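Local coordinates for phenylacetic acid degradation protein PaaI (Escherichia coli, PDB 1PSU), which hydrolyses acyl-coenzyme A thioesters, preferring ring-hydroxylated phenylacetyl-CoA esters, as a hot dog-fold enzyme of phenylacetate degradation, at residues K20-D25 / V36-T41. Numbering follows the deposited sequence.
Sequences KALGID and VTMTVT
Asp-25 and Thr-37 form an antiparallel hydrogen-bonded pair: Asp-25 N reaches Thr-37 O at 2.9 Å and Thr-37 N returns to Asp-25 O at 2.8 Å. Before this pair the chain swings away from the strand, since helix 17-21 closes in a Schellman motif, with Gly-23 at positive phi. Waters span the widening gap, one donating to Leu-22 O and Thr-39 O, the other lying 2.8 Å from Gly-23 O and 2.7 Å from Thr-37 O.

The side chain of selenomethionine Met-38 runs along the turn, toward Leu-22 and Ile-24. Its CB lies 4.1 Å from Ile-24 CG1. With CG anti to the backbone N (chi1 178°), the chain extends away from its own strand, and CG passes 3.4 Å from Leu-22 O. Past SE the chain bends (chi3 -95°), which sets CE against the corner formed by Leu-22 and Ile-24. There CE touches CB, CG, CD1 and CD2 of Leu-22 and CG1 and CD1 of Ile-24. Met-38 CE to Leu-22 CB is 3.2 Å, tighter than usual van der Waals contact, which may in part reflect model error.

Strand 33-39 is thus bordered here by the start of strand 25-30, outermost in the sheet within this chain, with strand 93-103 bonded along its other side. Leu-22, Ile-24, Val-36 and Met-38 all touch helix 53-69, the long helix wrapped by the sheet in the hot dog fold.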
ATOM      1  N   LYS B  20       3.530  14.717   1.855  1.00 43.26           N
ATOM      2  CA  LYS B  20       4.340  15.583   2.698  1.00 43.62           C
ATOM      3  C   LYS B  20       4.642  14.897   4.027  1.00 42.19           C
ATOM      4  O   LYS B  20       5.785  14.884   4.482  1.00 42.46           O
ATOM      5  CB  LYS B  20       3.621  16.911   2.960  1.00 44.48           C
ATOM      6  CG  LYS B  20       3.259  17.702   1.719  1.00 45.52           C
ATOM      7  CD  LYS B  20       3.028  19.161   2.077  1.00 48.23           C
ATOM      8  CE  LYS B  20       2.331  19.918   0.955  1.00 49.53           C
ATOM      9  NZ  LYS B  20       0.885  19.532   0.886  1.00 50.86           N
ATOM     10  N   ALA B  21       3.613  14.316   4.636  1.00 40.81           N
ATOM     11  CA  ALA B  21       3.769  13.635   5.914  1.00 40.47           C
ATOM     12  C   ALA B  21       4.822  12.538   5.823  1.00 39.88           C
ATOM     13  O   ALA B  21       5.529  12.265   6.791  1.00 39.98           O
ATOM     14  CB  ALA B  21       2.433  13.048   6.364  1.00 38.82           C
ATOM     15  N   LEU B  22       4.923  11.909   4.657  1.00 39.77           N
ATOM     16  CA  LEU B  22       5.902  10.846   4.438  1.00 39.08           C
ATOM     17  C   LEU B  22       7.248  11.377   3.930  1.00 37.83           C
ATOM     18  O   LEU B  22       8.189  10.609   3.730  1.00 38.37           O
ATOM     19  CB  LEU B  22       5.357   9.832   3.433  1.00 40.99           C
ATOM     20  CG  LEU B  22       4.524   8.669   3.963  1.00 43.78           C
ATOM     21  CD1 LEU B  22       3.860   7.946   2.797  1.00 43.78           C
ATOM     22  CD2 LEU B  22       5.417   7.713   4.745  1.00 42.71           C
ATOM     23  N   GLY B  23       7.333  12.687   3.720  1.00 35.22           N
ATOM     24  CA  GLY B  23       8.569  13.273   3.239  1.00 32.84           C
ATOM     25  C   GLY B  23       8.843  12.940   1.785  1.00 32.41           C
ATOM     26  O   GLY B  23       9.993  12.793   1.378  1.00 32.02           O
ATOM     27  N   ILE B  24       7.785  12.822   0.990  1.00 31.02           N
ATOM     28  CA  ILE B  24       7.939  12.505  -0.416  1.00 31.63           C
ATOM     29  C   ILE B  24       8.132  13.769  -1.262  1.00 31.73           C
ATOM     30  O   ILE B  24       7.351  14.720  -1.176  1.00 31.14           O
ATOM     31  CB  ILE B  24       6.718  11.692  -0.942  1.00 29.84           C
ATOM     32  CG1 ILE B  24       6.634  10.357  -0.206  1.00 30.56           C
ATOM     33  CG2 ILE B  24       6.853  11.464  -2.425  1.00 29.28           C
ATOM     34  CD1 ILE B  24       5.434   9.503  -0.553  1.00 30.15           C
ATOM     35  N   ASP B  25       9.183  13.771  -2.074  1.00 31.64           N
ATOM     36  CA  ASP B  25       9.471  14.899  -2.948  1.00 32.15           C
ATOM     37  C   ASP B  25       9.410  14.503  -4.420  1.00 30.24           C
ATOM     38  O   ASP B  25       9.799  13.398  -4.806  1.00 29.24           O
ATOM     39  CB  ASP B  25      10.854  15.482  -2.642  1.00 34.87           C
ATOM     40  CG  ASP B  25      10.873  16.306  -1.372  1.00 40.36           C
ATOM     41  OD1 ASP B  25      10.130  17.318  -1.305  1.00 43.34           O
ATOM     42  OD2 ASP B  25      11.633  15.953  -0.437  1.00 43.39           O
ATOM     43  N   VAL B  36       9.742  10.150  -7.953  1.00 28.78           N
ATOM     44  CA  VAL B  36       9.514  10.620  -6.608  1.00 30.38           C
ATOM     45  C   VAL B  36      10.577  10.054  -5.689  1.00 31.13           C
ATOM     46  O   VAL B  36      11.126   8.993  -5.968  1.00 30.69           O
ATOM     47  CB  VAL B  36       8.091  10.217  -6.182  1.00 31.73           C
ATOM     48  CG1 VAL B  36       8.071   9.719  -4.770  1.00 35.22           C
ATOM     49  CG2 VAL B  36       7.160  11.410  -6.365  1.00 31.11           C
ATOM     50  N   THR B  37      10.886  10.778  -4.615  1.00 32.85           N
ATOM     51  CA  THR B  37      11.913  10.354  -3.659  1.00 34.64           C
ATOM     52  C   THR B  37      11.437  10.428  -2.211  1.00 34.00           C
ATOM     53  O   THR B  37      10.619  11.278  -1.849  1.00 32.23           O
ATOM     54  CB  THR B  37      13.185  11.224  -3.768  1.00 36.32           C
ATOM     55  OG1 THR B  37      13.609  11.283  -5.133  1.00 40.98           O
ATOM     56  CG2 THR B  37      14.303  10.622  -2.936  1.00 38.07           C
HETATM   57  N   MSE B  38      11.975   9.543  -1.381  1.00 34.41           N
HETATM   58  CA  MSE B  38      11.627   9.492   0.030  1.00 36.99           C
HETATM   59  C   MSE B  38      12.770   8.863   0.831  1.00 35.74           C
HETATM   60  O   MSE B  38      13.467   7.974   0.346  1.00 33.72           O
HETATM   61  CB  MSE B  38      10.346   8.669   0.203  1.00 41.65           C
HETATM   62  CG  MSE B  38       9.879   8.478   1.634  1.00 49.16           C
HETATM   63 SE   MSE B  38       8.719   6.904   1.796  1.00 61.18          SE
HETATM   64  CE  MSE B  38       6.995   7.713   1.636  1.00 56.58           C
ATOM     65  N   THR B  39      12.973   9.338   2.050  1.00 36.10           N
ATOM     66  CA  THR B  39      14.014   8.773   2.891  1.00 37.77           C
ATOM     67  C   THR B  39      13.366   7.883   3.938  1.00 37.91           C
ATOM     68  O   THR B  39      12.383   8.272   4.557  1.00 39.03           O
ATOM     69  CB  THR B  39      14.825   9.874   3.590  1.00 38.52           C
ATOM     70  OG1 THR B  39      15.623  10.562   2.617  1.00 39.43           O
ATOM     71  CG2 THR B  39      15.738   9.279   4.654  1.00 37.16           C
ATOM     72  N   VAL B  40      13.900   6.678   4.112  1.00 38.53           N
ATOM     73  CA  VAL B  40      13.352   5.761   5.098  1.00 39.03           C
ATOM     74  C   VAL B  40      13.739   6.245   6.487  1.00 42.17           C
ATOM     75  O   VAL B  40      14.921   6.432   6.785  1.00 41.12           O
ATOM     76  CB  VAL B  40      13.880   4.332   4.906  1.00 38.11           C
ATOM     77  CG1 VAL B  40      13.279   3.416   5.956  1.00 37.39           C
ATOM     78  CG2 VAL B  40      13.536   3.832   3.506  1.00 36.16           C
ATOM     79  N   THR B  41      12.730   6.463   7.323  1.00 44.90           N
ATOM     80  CA  THR B  41      12.930   6.934   8.688  1.00 48.13           C
ATOM     81  C   THR B  41      12.626   5.820   9.694  1.00 49.63           C
ATOM     82  O   THR B  41      11.912   4.861   9.379  1.00 50.42           O
ATOM     83  CB  THR B  41      12.010   8.125   8.986  1.00 47.82           C
ATOM     84  OG1 THR B  41      12.306   8.636  10.286  1.00 52.62           O
ATOM     85  CG2 THR B  41      10.548   7.692   8.949  1.00 46.68           C
TER
HETATM   86  O   HOH W   1      11.100  10.628   4.369  1.00 44.71           O
HETATM   87  O   HOH W   2      12.050  13.099  -0.507  1.00 36.04           O